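Local coordinates for chorismate mutase and shikimate 5-dehydrogenase fusion protein (Clostridium acetobutylicum, PDB 3FBT) that probably reduces 3-dehydroshikimate to shikimate with NADPH through its dehydrogenase part, in a natural fusion with chorismate mutase, at residues K74-I79 with G87-L92; I107-M112 with Q139-N144; V126-G131 with D172-L177; M239-A244 with D262-V267. All coordinates share one frame; numbering follows the deposited sequence.

Contact 1: K74-I79 with G87-L92; sequences KELYEI and GAVNTL
Leu-76 and Ile-79 meet Val-89 and Leu-92 through methyl groups alone, with no flat group between them. The amide of Asn-90 lies apart from this contact. Thr-91 OG1 stands over its carbonyl plane, 61° out of it, and gives a 3.0 Å hydrogen bond to Asn-90 OD1. Thr-104 N binds the same oxygen. Asn-90 is a predicted shikimate ligand, so these bonds probably help to set its amide for the substrate.

Each segment runs into a strand of the mixed sheet of the substrate-binding domain: the short, weakly bonded 78-79 and 91-94, on either side of 99-102. Asn-90 and Thr-91 form a classic beta bulge facing Phe-102.

Leu-76 is the hub of the apolar contact. It meets Val-89 tip to tip, with Leu-76 CD1 4.1 Å from Val-89 CG1. Its CD1 is also 4.1 Å from Val-89 CG2. Leu-92 comes across Leu-76 at about a right angle, and its CD2 is 4.0 Å from Leu-76 CD2. Val-89 has CG1 anti to the backbone N (chi1 158°). This leaves CG2 beside the N, where it also meets Ile-79 CG2 at 3.9 Å. Met-73 packs on both Ile-79 and Val-89.

Contact 2: I107-M112 with Q139-N144; sequences IGFGKM and QYLKDN
Phe-109 and Tyr-140 form an offset edge-to-face pair. The edge of Phe-109 is turned to the face of Tyr-140, with centroids 5.6 Å apart and planes at 86°. Phe-109 CD2 makes the closest touch of the two rings, 3.8 Å from Tyr-140 CD2. Both side chains are extended from their helices. Each has CG anti to the backbone N (chi1 -175° in Tyr-140), which sends the ring out across the gap.

The Tyr-140 ring then lies against the backbone of Gly-110, whose CA is 3.5 Å from Tyr-140 CZ. Gly-110 has no side chain, and this lets the ring come so near. Gly-110 N lies over one face of the ring, offset to its rim. Asn-144 ND2 sits over the centre of the opposite face, 3.5 Å above the plane. The amide is held there by a hydrogen bond from Asn-144 ND2 to Tyr-140 O at 3.1 Å. The same oxygen accepts from Asn-144 N, so two donors of one residue close the end of the helix.

Leu-141 adds its CD2 at the edge of Phe-109, 4.3 Å from CE2. Tyr-106 makes a second edge-to-face pair with Tyr-140.

The segment axes cross at -58°, 10.5 Å apart. Here helix 105-115, which leads from the substrate-binding domain, packs on helix 134-143, the first helix of the Rossmann-type NADP domain.

Contact 3: V126-G131 with D172-L177; sequences VVLGSG and DELSNL. With SO4 (sulfate ion), chain E.
Val-126 and Leu-128 pack on Leu-174 at the flank of a Rossmann-type parallel sheet. Strand 124-128 is the strand that leads into the glycine-rich turn, and helix 171-174 follows the edge strand 167-170.

The tight side is wholly apolar. Leu-174 has CG anti to the backbone N (chi1 168°), and its two methyls part to reach two strand residues. Leu-174 CD1 lies 3.8 Å from Val-126 CG1, the two side chains being set aslant. Leu-174 CD2 meets Leu-128 CD2 at 4.1 Å, and there the side chains cross at about a right angle. Leu-177 adds a lighter touch, its CD2 4.2 Å from Val-126 CG2. Tyr-150 of strand 148-153 packs on both Val-126 and Leu-177, and Val-199 packs on Leu-174.

The other side faces solvent. Asp-172, Glu-173, Ser-175 and Asn-176 are exposed and make no contact with the strand. A type I turn from Leu-174 to Leu-177 brings the chain back, with Leu-177 N bonded to Leu-174 O at 2.7 Å. Ser-175 OG gives a 3.0 Å hydrogen bond to Asp-172 O.

Beyond the strand, Gly-129, Ser-130 and Gly-131 are predicted NADP ligands. A sulfate ion, probably from the crystallisation liquor, lies at this turn. Thr-153 and Arg-154 also bind it, consistent with a site for a phosphate of NADP. Ser-130 grips it twice. Its backbone N points almost straight at sulfate O3 (164°, 3.2 Å), and its OG is 2.7 Å from sulfate O4.

Contact 4: M239-A244 with D262-V267; sequences MLVSQA and DEIFEV
Val-241 points from helix 237-252 at Ile-264 and Phe-265 of helix 258-273. These are the two C-terminal helices of the shikimate dehydrogenase part, and they pack back against the substrate-binding domain. The backbones come close, with Val-241 CA 6.3 Å from Phe-265 CA.

Val-241 carries the contact with its two methyls. CG1 is anti to the backbone N (chi1 170°), and CG2 lies beside that N. The branches therefore spread toward two successive residues of the other helix. Val-241 and Ile-264 cross obliquely, and CG1 comes to the branch point of Ile-264 instead of to its tip. The distance from Val-241 CG1 to Ile-264 CB is 4.1 Å. The Ile-264 side chain also packs on Ile-27 of helix 19-31. Phe-265 meets Val-241 through its backbone; Phe-265 CB is 4.6 Å from Val-241 CG2, and the ring lies farther off. No hydrogen bond crosses between the two segments.

Other side chains tie the pair to its surroundings. Asp-262 OD1 makes a salt bridge with Lys-115 NZ, which joins helix 258-273 to helix 105-115. Gln-243, a predicted shikimate ligand, packs on Asp-105 and Asn-90, and its OE1 is hydrogen-bonded to Ser-247 OG.

The second methyl of the valine, Val-241 CG2, rests 4.2 Å from Phe-265 CA.

Overall arrangement
Contacts 1 and 4 meet at the predicted shikimate site, where Asn-90 ND2 is 3.8 Å from Gln-243 CD. The side chain of Val-89 in contact 1 is about 6 Å from that of Lys-69, the predicted proton acceptor. Contact 2 lies between the substrate and nucleotide sides. It touches contact 4, with Gly-108 C 3.6 Å from Met-239 CG, and contact 3, with Leu-141 CD1 3.6 Å from Val-127 CG2. Contact 3 belongs to the NADP domain and holds the sulfate. Its centre is about 30 Å from that of contact 1 and about 28 Å from that of contact 4. Contacts 2 and 3 alternate along the chain; the other pairs run in series.

Contact 1: K74-I79 with G87-L92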
loop_
_atom_site.group_PDB
_atom_site.type_symbol
_atom_site.label_atom_id
_atom_site.label_comp_id
_atom_site.label_asym_id
_atom_site.label_seq_id
_atom_site.Cartn_x
_atom_site.Cartn_y
_atom_site.Cartn_z
ATOM N N LYS A 74 -9.681 -16.512 12.297
ATOM C CA LYS A 74 -8.798 -16.736 13.435
ATOM C C LYS A 74 -8.124 -15.456 13.944
ATOM O O LYS A 74 -7.689 -15.383 15.098
ATOM C CB LYS A 74 -7.717 -17.752 13.049
ATOM C CG LYS A 74 -8.205 -19.181 13.164
ATOM C CD LYS A 74 -7.334 -20.139 12.386
ATOM C CE LYS A 74 -7.846 -21.607 12.513
ATOM N NZ LYS A 74 -9.039 -21.956 11.650
ATOM N N GLU A 75 -8.093 -14.443 13.083
ATOM C CA GLU A 75 -7.283 -13.269 13.296
ATOM C C GLU A 75 -8.079 -12.106 13.841
ATOM O O GLU A 75 -7.518 -11.096 14.180
ATOM C CB GLU A 75 -6.650 -12.864 11.974
ATOM C CG GLU A 75 -5.835 -13.973 11.347
ATOM C CD GLU A 75 -4.686 -14.387 12.229
ATOM O OE1 GLU A 75 -4.336 -13.621 13.167
ATOM O OE2 GLU A 75 -4.127 -15.490 11.993
ATOM N N LEU A 76 -9.387 -12.235 13.909
ATOM C CA LEU A 76 -10.224 -11.054 14.071
ATOM C C LEU A 76 -10.653 -10.988 15.513
ATOM O O LEU A 76 -10.930 -12.026 16.107
ATOM C CB LEU A 76 -11.473 -11.160 13.182
ATOM C CG LEU A 76 -11.205 -11.504 11.702
ATOM C CD1 LEU A 76 -12.445 -11.447 10.812
ATOM C CD2 LEU A 76 -10.240 -10.511 11.175
ATOM N N TYR A 77 -10.752 -9.801 16.094
ATOM C CA TYR A 77 -11.182 -9.790 17.471
ATOM C C TYR A 77 -12.718 -9.787 17.504
ATOM O O TYR A 77 -13.372 -10.109 18.517
ATOM C CB TYR A 77 -10.561 -8.614 18.222
ATOM C CG TYR A 77 -11.132 -7.283 17.805
ATOM C CD1 TYR A 77 -10.536 -6.555 16.815
ATOM C CD2 TYR A 77 -12.273 -6.751 18.413
ATOM C CE1 TYR A 77 -11.057 -5.337 16.396
ATOM C CE2 TYR A 77 -12.806 -5.511 18.010
ATOM C CZ TYR A 77 -12.170 -4.827 17.002
ATOM O OH TYR A 77 -12.643 -3.619 16.545
ATOM N N GLU A 78 -13.326 -9.462 16.387
ATOM C CA GLU A 78 -14.759 -9.439 16.357
ATOM C C GLU A 78 -15.219 -9.684 14.902
ATOM O O GLU A 78 -14.459 -9.377 13.986
ATOM C CB GLU A 78 -15.169 -8.065 16.838
ATOM C CG GLU A 78 -16.607 -7.816 16.926
ATOM C CD GLU A 78 -16.857 -6.376 17.424
ATOM O OE1 GLU A 78 -17.219 -6.203 18.597
ATOM O OE2 GLU A 78 -16.669 -5.417 16.654
ATOM N N ILE A 79 -16.464 -10.168 14.730
ATOM C CA ILE A 79 -17.063 -10.583 13.438
ATOM C C ILE A 79 -18.584 -10.272 13.451
ATOM O O ILE A 79 -19.262 -10.564 14.440
ATOM C CB ILE A 79 -16.830 -12.138 13.212
ATOM C CG1 ILE A 79 -15.328 -12.457 13.142
ATOM C CG2 ILE A 79 -17.480 -12.652 11.916
ATOM C CD1 ILE A 79 -15.029 -13.955 12.958
ATOM N N GLY A 87 -20.671 -18.074 8.098
ATOM C CA GLY A 87 -19.441 -18.839 8.239
ATOM C C GLY A 87 -18.234 -18.372 7.397
ATOM O O GLY A 87 -17.340 -19.154 7.120
ATOM N N ALA A 88 -18.183 -17.118 6.950
ATOM C CA ALA A 88 -17.088 -16.704 6.061
ATOM C C ALA A 88 -17.030 -15.194 6.075
ATOM O O ALA A 88 -18.043 -14.513 6.140
ATOM C CB ALA A 88 -17.314 -17.205 4.603
ATOM N N VAL A 89 -15.827 -14.675 5.991
ATOM C CA VAL A 89 -15.640 -13.236 6.054
ATOM C C VAL A 89 -15.061 -12.839 4.755
ATOM O O VAL A 89 -14.083 -13.465 4.310
ATOM C CB VAL A 89 -14.706 -12.889 7.272
ATOM C CG1 VAL A 89 -14.047 -11.554 7.091
ATOM C CG2 VAL A 89 -15.569 -12.933 8.585
ATOM N N ASN A 90 -15.624 -11.841 4.064
ATOM C CA ASN A 90 -14.868 -11.361 2.881
ATOM C C ASN A 90 -14.394 -9.926 3.024
ATOM O O ASN A 90 -13.866 -9.393 2.067
ATOM C CB ASN A 90 -15.697 -11.442 1.586
ATOM C CG ASN A 90 -16.733 -10.370 1.551
ATOM O OD1 ASN A 90 -17.128 -9.904 2.602
ATOM N ND2 ASN A 90 -17.167 -9.934 0.361
ATOM N N THR A 91 -14.581 -9.288 4.193
ATOM C CA THR A 91 -14.244 -7.855 4.347
ATOM C C THR A 91 -13.618 -7.625 5.755
ATOM O O THR A 91 -14.171 -8.105 6.754
ATOM C CB THR A 91 -15.510 -6.953 4.267
ATOM O OG1 THR A 91 -16.171 -7.111 3.009
ATOM C CG2 THR A 91 -15.192 -5.463 4.536
ATOM N N LEU A 92 -12.477 -6.928 5.826
ATOM C CA LEU A 92 -11.775 -6.715 7.083
ATOM C C LEU A 92 -11.671 -5.217 7.350
ATOM O O LEU A 92 -11.314 -4.487 6.477
ATOM C CB LEU A 92 -10.392 -7.338 7.082
ATOM C CG LEU A 92 -10.293 -8.775 6.544
ATOM C CD1 LEU A 92 -8.843 -9.187 6.657
ATOM C CD2 LEU A 92 -11.117 -9.714 7.405
#

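Contact 2: I107-M112 with Q139-N144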
loop_
_atom_site.group_PDB
_atom_site.type_symbol
_atom_site.label_atom_id
_atom_site.label_comp_id
_atom_site.label_asym_id
_atom_site.label_seq_id
_atom_site.Cartn_x
_atom_site.Cartn_y
_atom_site.Cartn_z
ATOM N N ILE A 107 -24.687 -8.619 1.369
ATOM C CA ILE A 107 -25.315 -7.294 1.180
ATOM C C ILE A 107 -25.425 -7.053 -0.300
ATOM O O ILE A 107 -26.434 -6.579 -0.813
ATOM C CB ILE A 107 -24.462 -6.180 1.815
ATOM C CG1 ILE A 107 -24.265 -6.470 3.298
ATOM C CG2 ILE A 107 -25.146 -4.830 1.639
ATOM C CD1 ILE A 107 -23.739 -5.280 4.136
ATOM N N GLY A 108 -24.351 -7.361 -1.027
ATOM C CA GLY A 108 -24.408 -7.180 -2.487
ATOM C C GLY A 108 -25.551 -8.002 -3.131
ATOM O O GLY A 108 -26.197 -7.564 -4.100
ATOM N N PHE A 109 -25.740 -9.215 -2.661
ATOM C CA PHE A 109 -26.689 -10.118 -3.313
ATOM C C PHE A 109 -28.113 -9.503 -3.109
ATOM O O PHE A 109 -28.873 -9.357 -4.046
ATOM C CB PHE A 109 -26.624 -11.513 -2.684
ATOM C CG PHE A 109 -27.594 -12.517 -3.313
ATOM C CD1 PHE A 109 -27.456 -12.908 -4.623
ATOM C CD2 PHE A 109 -28.687 -12.956 -2.610
ATOM C CE1 PHE A 109 -28.361 -13.806 -5.191
ATOM C CE2 PHE A 109 -29.591 -13.851 -3.179
ATOM C CZ PHE A 109 -29.424 -14.265 -4.467
ATOM N N GLY A 110 -28.393 -9.070 -1.895
ATOM C CA GLY A 110 -29.668 -8.411 -1.616
ATOM C C GLY A 110 -29.876 -7.152 -2.448
ATOM O O GLY A 110 -31.012 -6.868 -2.850
ATOM N N LYS A 111 -28.811 -6.388 -2.732
ATOM C CA LYS A 111 -29.044 -5.160 -3.479
ATOM C C LYS A 111 -29.429 -5.491 -4.904
ATOM O O LYS A 111 -30.194 -4.743 -5.573
ATOM C CB LYS A 111 -27.848 -4.192 -3.452
ATOM C CG LYS A 111 -27.442 -3.689 -2.058
ATOM C CD LYS A 111 -28.130 -2.425 -1.572
ATOM C CE LYS A 111 -27.898 -2.254 -0.008
ATOM N NZ LYS A 111 -28.539 -1.050 0.660
ATOM N N MET A 112 -28.856 -6.587 -5.402
ATOM C CA MET A 112 -29.099 -7.029 -6.755
ATOM C C MET A 112 -30.592 -7.489 -6.979
ATOM O O MET A 112 -31.224 -7.144 -7.990
ATOM C CB MET A 112 -28.108 -8.121 -7.106
ATOM C CG MET A 112 -28.162 -8.565 -8.563
ATOM S SD MET A 112 -27.326 -10.173 -8.915
ATOM C CE MET A 112 -27.542 -11.124 -7.511
ATOM N N GLN A 139 -27.905 -17.982 3.237
ATOM C CA GLN A 139 -28.306 -17.241 4.435
ATOM C C GLN A 139 -29.323 -16.154 4.083
ATOM O O GLN A 139 -30.322 -15.976 4.799
ATOM C CB GLN A 139 -27.116 -16.609 5.143
ATOM C CG GLN A 139 -27.504 -16.002 6.423
ATOM C CD GLN A 139 -27.907 -17.079 7.388
ATOM O OE1 GLN A 139 -27.357 -18.183 7.358
ATOM N NE2 GLN A 139 -28.887 -16.778 8.250
ATOM N N TYR A 140 -29.063 -15.412 2.999
ATOM C CA TYR A 140 -30.015 -14.382 2.604
ATOM C C TYR A 140 -31.429 -14.928 2.293
ATOM O O TYR A 140 -32.396 -14.377 2.809
ATOM C CB TYR A 140 -29.493 -13.608 1.419
ATOM C CG TYR A 140 -30.362 -12.455 1.011
ATOM C CD1 TYR A 140 -30.185 -11.160 1.574
ATOM C CD2 TYR A 140 -31.341 -12.631 0.071
ATOM C CE1 TYR A 140 -31.012 -10.084 1.209
ATOM C CE2 TYR A 140 -32.189 -11.567 -0.301
ATOM C CZ TYR A 140 -32.017 -10.315 0.238
ATOM O OH TYR A 140 -32.852 -9.324 -0.226
ATOM N N LEU A 141 -31.538 -15.983 1.466
ATOM C CA LEU A 141 -32.834 -16.551 1.077
ATOM C C LEU A 141 -33.671 -16.969 2.285
ATOM O O LEU A 141 -34.889 -16.737 2.364
ATOM C CB LEU A 141 -32.676 -17.767 0.181
ATOM C CG LEU A 141 -31.926 -17.627 -1.127
ATOM C CD1 LEU A 141 -31.684 -19.024 -1.737
ATOM C CD2 LEU A 141 -32.664 -16.656 -2.079
ATOM N N LYS A 142 -32.993 -17.554 3.233
ATOM C CA LYS A 142 -33.587 -17.996 4.428
ATOM C C LYS A 142 -33.952 -16.793 5.336
ATOM O O LYS A 142 -35.028 -16.772 5.931
ATOM C CB LYS A 142 -32.601 -18.903 5.131
ATOM C CG LYS A 142 -32.803 -18.864 6.590
ATOM C CD LYS A 142 -32.129 -20.066 7.295
ATOM C CE LYS A 142 -32.658 -20.197 8.721
ATOM N NZ LYS A 142 -32.159 -19.043 9.539
ATOM N N ASP A 143 -33.055 -15.813 5.458
ATOM C CA ASP A 143 -33.372 -14.627 6.220
ATOM C C ASP A 143 -34.596 -13.956 5.648
ATOM O O ASP A 143 -35.264 -13.273 6.376
ATOM C CB ASP A 143 -32.240 -13.600 6.238
ATOM C CG ASP A 143 -31.171 -13.987 7.148
ATOM O OD1 ASP A 143 -31.421 -14.868 8.007
ATOM O OD2 ASP A 143 -30.062 -13.419 7.002
ATOM N N ASN A 144 -34.832 -14.098 4.343
ATOM C CA ASN A 144 -35.976 -13.475 3.695
ATOM C C ASN A 144 -37.218 -14.369 3.490
ATOM O O ASN A 144 -38.074 -14.040 2.713
ATOM C CB ASN A 144 -35.577 -12.905 2.348
ATOM C CG ASN A 144 -34.887 -11.607 2.476
ATOM O OD1 ASN A 144 -35.392 -10.588 2.010
ATOM N ND2 ASN A 144 -33.707 -11.614 3.100
#

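Contact 3: V126-G131 with D172-L177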
loop_
_atom_site.group_PDB
_atom_site.type_symbol
_atom_site.label_atom_id
_atom_site.label_comp_id
_atom_site.label_asym_id
_atom_site.label_seq_id
_atom_site.Cartn_x
_atom_site.Cartn_y
_atom_site.Cartn_z
ATOM N N VAL A 126 -34.142 -21.959 -5.894
ATOM C CA VAL A 126 -33.203 -22.985 -6.248
ATOM C C VAL A 126 -31.781 -22.481 -6.454
ATOM O O VAL A 126 -31.512 -21.685 -7.331
ATOM C CB VAL A 126 -33.705 -23.783 -7.517
ATOM C CG1 VAL A 126 -32.626 -24.726 -7.989
ATOM C CG2 VAL A 126 -34.963 -24.570 -7.105
ATOM N N VAL A 127 -30.863 -22.978 -5.667
ATOM C CA VAL A 127 -29.455 -22.575 -5.821
ATOM C C VAL A 127 -28.588 -23.627 -6.495
ATOM O O VAL A 127 -28.537 -24.805 -6.054
ATOM C CB VAL A 127 -28.824 -22.240 -4.431
ATOM C CG1 VAL A 127 -27.375 -21.710 -4.589
ATOM C CG2 VAL A 127 -29.665 -21.299 -3.659
ATOM N N LEU A 128 -27.857 -23.208 -7.529
ATOM C CA LEU A 128 -26.958 -24.112 -8.218
ATOM C C LEU A 128 -25.524 -24.004 -7.730
ATOM O O LEU A 128 -24.923 -22.916 -7.790
ATOM C CB LEU A 128 -26.965 -23.875 -9.720
ATOM C CG LEU A 128 -28.370 -23.702 -10.311
ATOM C CD1 LEU A 128 -28.175 -23.381 -11.798
ATOM C CD2 LEU A 128 -29.200 -24.891 -10.071
ATOM N N GLY A 129 -24.976 -25.134 -7.278
ATOM C CA GLY A 129 -23.662 -25.206 -6.625
ATOM C C GLY A 129 -23.608 -24.898 -5.129
ATOM O O GLY A 129 -24.448 -24.201 -4.564
ATOM N N SER A 130 -22.567 -25.401 -4.480
ATOM C CA SER A 130 -22.380 -25.220 -3.043
ATOM C C SER A 130 -21.176 -24.421 -2.613
ATOM O O SER A 130 -20.972 -24.264 -1.418
ATOM C CB SER A 130 -22.236 -26.587 -2.403
ATOM O OG SER A 130 -21.116 -27.213 -2.985
ATOM N N GLY A 131 -20.345 -23.981 -3.552
ATOM C CA GLY A 131 -19.241 -23.069 -3.271
ATOM C C GLY A 131 -19.399 -21.644 -3.807
ATOM O O GLY A 131 -20.506 -21.135 -4.053
ATOM N N ASP A 172 -29.943 -34.420 -11.521
ATOM C CA ASP A 172 -31.008 -35.276 -12.012
ATOM C C ASP A 172 -32.334 -34.992 -11.371
ATOM O O ASP A 172 -33.316 -34.914 -12.049
ATOM C CB ASP A 172 -30.696 -36.739 -11.752
ATOM C CG ASP A 172 -29.523 -37.187 -12.487
ATOM O OD1 ASP A 172 -29.381 -36.849 -13.696
ATOM O OD2 ASP A 172 -28.696 -37.864 -11.827
ATOM N N GLU A 173 -32.367 -34.902 -10.053
ATOM C CA GLU A 173 -33.603 -34.607 -9.344
ATOM C C GLU A 173 -34.172 -33.228 -9.709
ATOM O O GLU A 173 -35.383 -32.980 -9.567
ATOM C CB GLU A 173 -33.340 -34.668 -7.845
ATOM C CG GLU A 173 -32.784 -36.011 -7.329
ATOM C CD GLU A 173 -32.468 -35.922 -5.845
ATOM O OE1 GLU A 173 -31.372 -35.425 -5.491
ATOM O OE2 GLU A 173 -33.347 -36.270 -5.016
ATOM N N LEU A 174 -33.310 -32.337 -10.172
ATOM C CA LEU A 174 -33.727 -30.952 -10.353
ATOM C C LEU A 174 -34.603 -30.957 -11.577
ATOM O O LEU A 174 -35.546 -30.181 -11.680
ATOM C CB LEU A 174 -32.522 -30.047 -10.647
ATOM C CG LEU A 174 -32.841 -28.621 -11.139
ATOM C CD1 LEU A 174 -33.577 -27.820 -10.038
ATOM C CD2 LEU A 174 -31.599 -27.901 -11.511
ATOM N N SER A 175 -34.258 -31.815 -12.536
ATOM C CA SER A 175 -35.006 -31.846 -13.781
ATOM C C SER A 175 -36.494 -32.223 -13.612
ATOM O O SER A 175 -37.297 -31.969 -14.509
ATOM C CB SER A 175 -34.280 -32.675 -14.851
ATOM O OG SER A 175 -34.561 -34.035 -14.681
ATOM N N ASN A 176 -36.858 -32.779 -12.455
ATOM C CA ASN A 176 -38.254 -32.968 -12.076
ATOM C C ASN A 176 -38.849 -31.837 -11.203
ATOM O O ASN A 176 -39.976 -31.957 -10.734
ATOM C CB ASN A 176 -38.422 -34.270 -11.272
ATOM C CG ASN A 176 -37.872 -35.483 -11.989
ATOM O OD1 ASN A 176 -38.136 -35.682 -13.164
ATOM N ND2 ASN A 176 -37.082 -36.290 -11.283
ATOM N N LEU A 177 -38.108 -30.754 -10.956
ATOM C CA LEU A 177 -38.626 -29.743 -10.034
ATOM C C LEU A 177 -39.117 -28.457 -10.741
ATOM O O LEU A 177 -38.509 -27.991 -11.695
ATOM C CB LEU A 177 -37.626 -29.418 -8.947
ATOM C CG LEU A 177 -38.453 -28.895 -7.764
ATOM C CD1 LEU A 177 -38.500 -29.929 -6.628
ATOM C CD2 LEU A 177 -37.976 -27.514 -7.283
HETATM S S SO4 E . -21.066 -28.598 -6.415
HETATM O O1 SO4 E . -21.875 -29.164 -7.531
HETATM O O2 SO4 E . -19.787 -29.260 -6.683
HETATM O O3 SO4 E . -20.851 -27.145 -6.543
HETATM O O4 SO4 E . -21.586 -28.812 -5.073
#

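Contact 4: M239-A244 with D262-V267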
loop_
_atom_site.group_PDB
_atom_site.type_symbol
_atom_site.label_atom_id
_atom_site.label_comp_id
_atom_site.label_asym_id
_atom_site.label_seq_id
_atom_site.Cartn_x
_atom_site.Cartn_y
_atom_site.Cartn_z
ATOM N N MET A 239 -24.368 -6.852 -8.098
ATOM C CA MET A 239 -23.875 -7.395 -6.876
ATOM C C MET A 239 -22.389 -6.995 -6.703
ATOM O O MET A 239 -22.016 -6.556 -5.662
ATOM C CB MET A 239 -24.026 -8.942 -6.880
ATOM C CG MET A 239 -23.466 -9.641 -5.590
ATOM S SD MET A 239 -23.825 -11.466 -5.628
ATOM C CE MET A 239 -22.996 -12.064 -4.168
ATOM N N LEU A 240 -21.560 -7.201 -7.717
ATOM C CA LEU A 240 -20.172 -6.824 -7.653
ATOM C C LEU A 240 -20.021 -5.352 -7.265
ATOM O O LEU A 240 -19.225 -5.024 -6.393
ATOM C CB LEU A 240 -19.518 -7.059 -8.997
ATOM C CG LEU A 240 -17.999 -6.804 -9.043
ATOM C CD1 LEU A 240 -17.224 -7.870 -8.212
ATOM C CD2 LEU A 240 -17.606 -6.870 -10.543
ATOM N N VAL A 241 -20.788 -4.463 -7.905
ATOM C CA VAL A 241 -20.668 -3.045 -7.647
ATOM C C VAL A 241 -21.155 -2.728 -6.312
ATOM O O VAL A 241 -20.507 -1.967 -5.588
ATOM C CB VAL A 241 -21.351 -2.180 -8.743
ATOM C CG1 VAL A 241 -21.413 -0.723 -8.309
ATOM C CG2 VAL A 241 -20.546 -2.334 -10.008
ATOM N N SER A 242 -22.223 -3.373 -5.874
ATOM C CA SER A 242 -22.727 -3.127 -4.492
ATOM C C SER A 242 -21.891 -3.695 -3.389
ATOM O O SER A 242 -21.834 -3.148 -2.286
ATOM C CB SER A 242 -24.155 -3.697 -4.315
ATOM O OG SER A 242 -24.952 -3.099 -5.324
ATOM N N GLN A 243 -21.361 -4.894 -3.600
ATOM C CA GLN A 243 -20.452 -5.428 -2.610
ATOM C C GLN A 243 -19.243 -4.501 -2.463
ATOM O O GLN A 243 -18.802 -4.276 -1.389
ATOM C CB GLN A 243 -20.037 -6.876 -2.915
ATOM C CG GLN A 243 -19.132 -7.480 -1.899
ATOM C CD GLN A 243 -17.637 -7.344 -2.314
ATOM O OE1 GLN A 243 -16.824 -6.631 -1.662
ATOM N NE2 GLN A 243 -17.276 -8.055 -3.366
ATOM N N ALA A 244 -18.714 -3.969 -3.532
ATOM C CA ALA A 244 -17.562 -3.095 -3.347
ATOM C C ALA A 244 -17.960 -1.761 -2.569
ATOM O O ALA A 244 -17.248 -1.307 -1.642
ATOM C CB ALA A 244 -16.953 -2.811 -4.703
ATOM N N ASP A 262 -25.334 2.953 -9.404
ATOM C CA ASP A 262 -25.803 2.769 -10.805
ATOM C C ASP A 262 -24.832 3.338 -11.798
ATOM O O ASP A 262 -24.569 2.754 -12.814
ATOM C CB ASP A 262 -27.160 3.444 -11.030
ATOM C CG ASP A 262 -28.105 3.153 -9.944
ATOM O OD1 ASP A 262 -28.156 2.006 -9.484
ATOM O OD2 ASP A 262 -28.786 4.084 -9.512
ATOM N N GLU A 263 -24.265 4.485 -11.464
ATOM C CA GLU A 263 -23.264 5.130 -12.310
ATOM C C GLU A 263 -22.012 4.258 -12.515
ATOM O O GLU A 263 -21.549 3.983 -13.674
ATOM C CB GLU A 263 -22.935 6.489 -11.683
ATOM C CG GLU A 263 -21.961 7.316 -12.461
ATOM C CD GLU A 263 -21.679 8.656 -11.774
ATOM O OE1 GLU A 263 -20.988 9.498 -12.392
ATOM O OE2 GLU A 263 -22.135 8.872 -10.613
ATOM N N ILE A 264 -21.459 3.766 -11.410
ATOM C CA ILE A 264 -20.399 2.788 -11.584
ATOM C C ILE A 264 -20.880 1.537 -12.352
ATOM O O ILE A 264 -20.166 0.990 -13.184
ATOM C CB ILE A 264 -19.699 2.458 -10.249
ATOM C CG1 ILE A 264 -19.279 3.802 -9.590
ATOM C CG2 ILE A 264 -18.563 1.530 -10.515
ATOM C CD1 ILE A 264 -18.352 3.695 -8.395
ATOM N N PHE A 265 -22.111 1.129 -12.099
ATOM C CA PHE A 265 -22.686 -0.025 -12.783
ATOM C C PHE A 265 -22.748 0.178 -14.292
ATOM O O PHE A 265 -22.247 -0.660 -15.073
ATOM C CB PHE A 265 -24.077 -0.315 -12.224
ATOM C CG PHE A 265 -24.847 -1.321 -13.023
ATOM C CD1 PHE A 265 -24.837 -2.668 -12.672
ATOM C CD2 PHE A 265 -25.579 -0.924 -14.132
ATOM C CE1 PHE A 265 -25.567 -3.616 -13.403
ATOM C CE2 PHE A 265 -26.321 -1.864 -14.881
ATOM C CZ PHE A 265 -26.314 -3.211 -14.501
ATOM N N GLU A 266 -23.335 1.303 -14.718
ATOM C CA GLU A 266 -23.390 1.623 -16.168
ATOM C C GLU A 266 -22.039 1.685 -16.801
ATOM O O GLU A 266 -21.832 1.077 -17.883
ATOM C CB GLU A 266 -24.187 2.898 -16.489
ATOM C CG GLU A 266 -25.561 2.612 -17.068
ATOM C CD GLU A 266 -26.626 2.499 -15.981
ATOM O OE1 GLU A 266 -26.690 3.416 -15.119
ATOM O OE2 GLU A 266 -27.392 1.497 -15.977
ATOM N N VAL A 267 -21.099 2.381 -16.148
ATOM C CA VAL A 267 -19.721 2.392 -16.662
ATOM C C VAL A 267 -19.129 0.995 -16.815
ATOM O O VAL A 267 -18.569 0.667 -17.879
ATOM C CB VAL A 267 -18.728 3.129 -15.781
ATOM C CG1 VAL A 267 -17.344 2.742 -16.207
ATOM C CG2 VAL A 267 -18.916 4.623 -15.850
#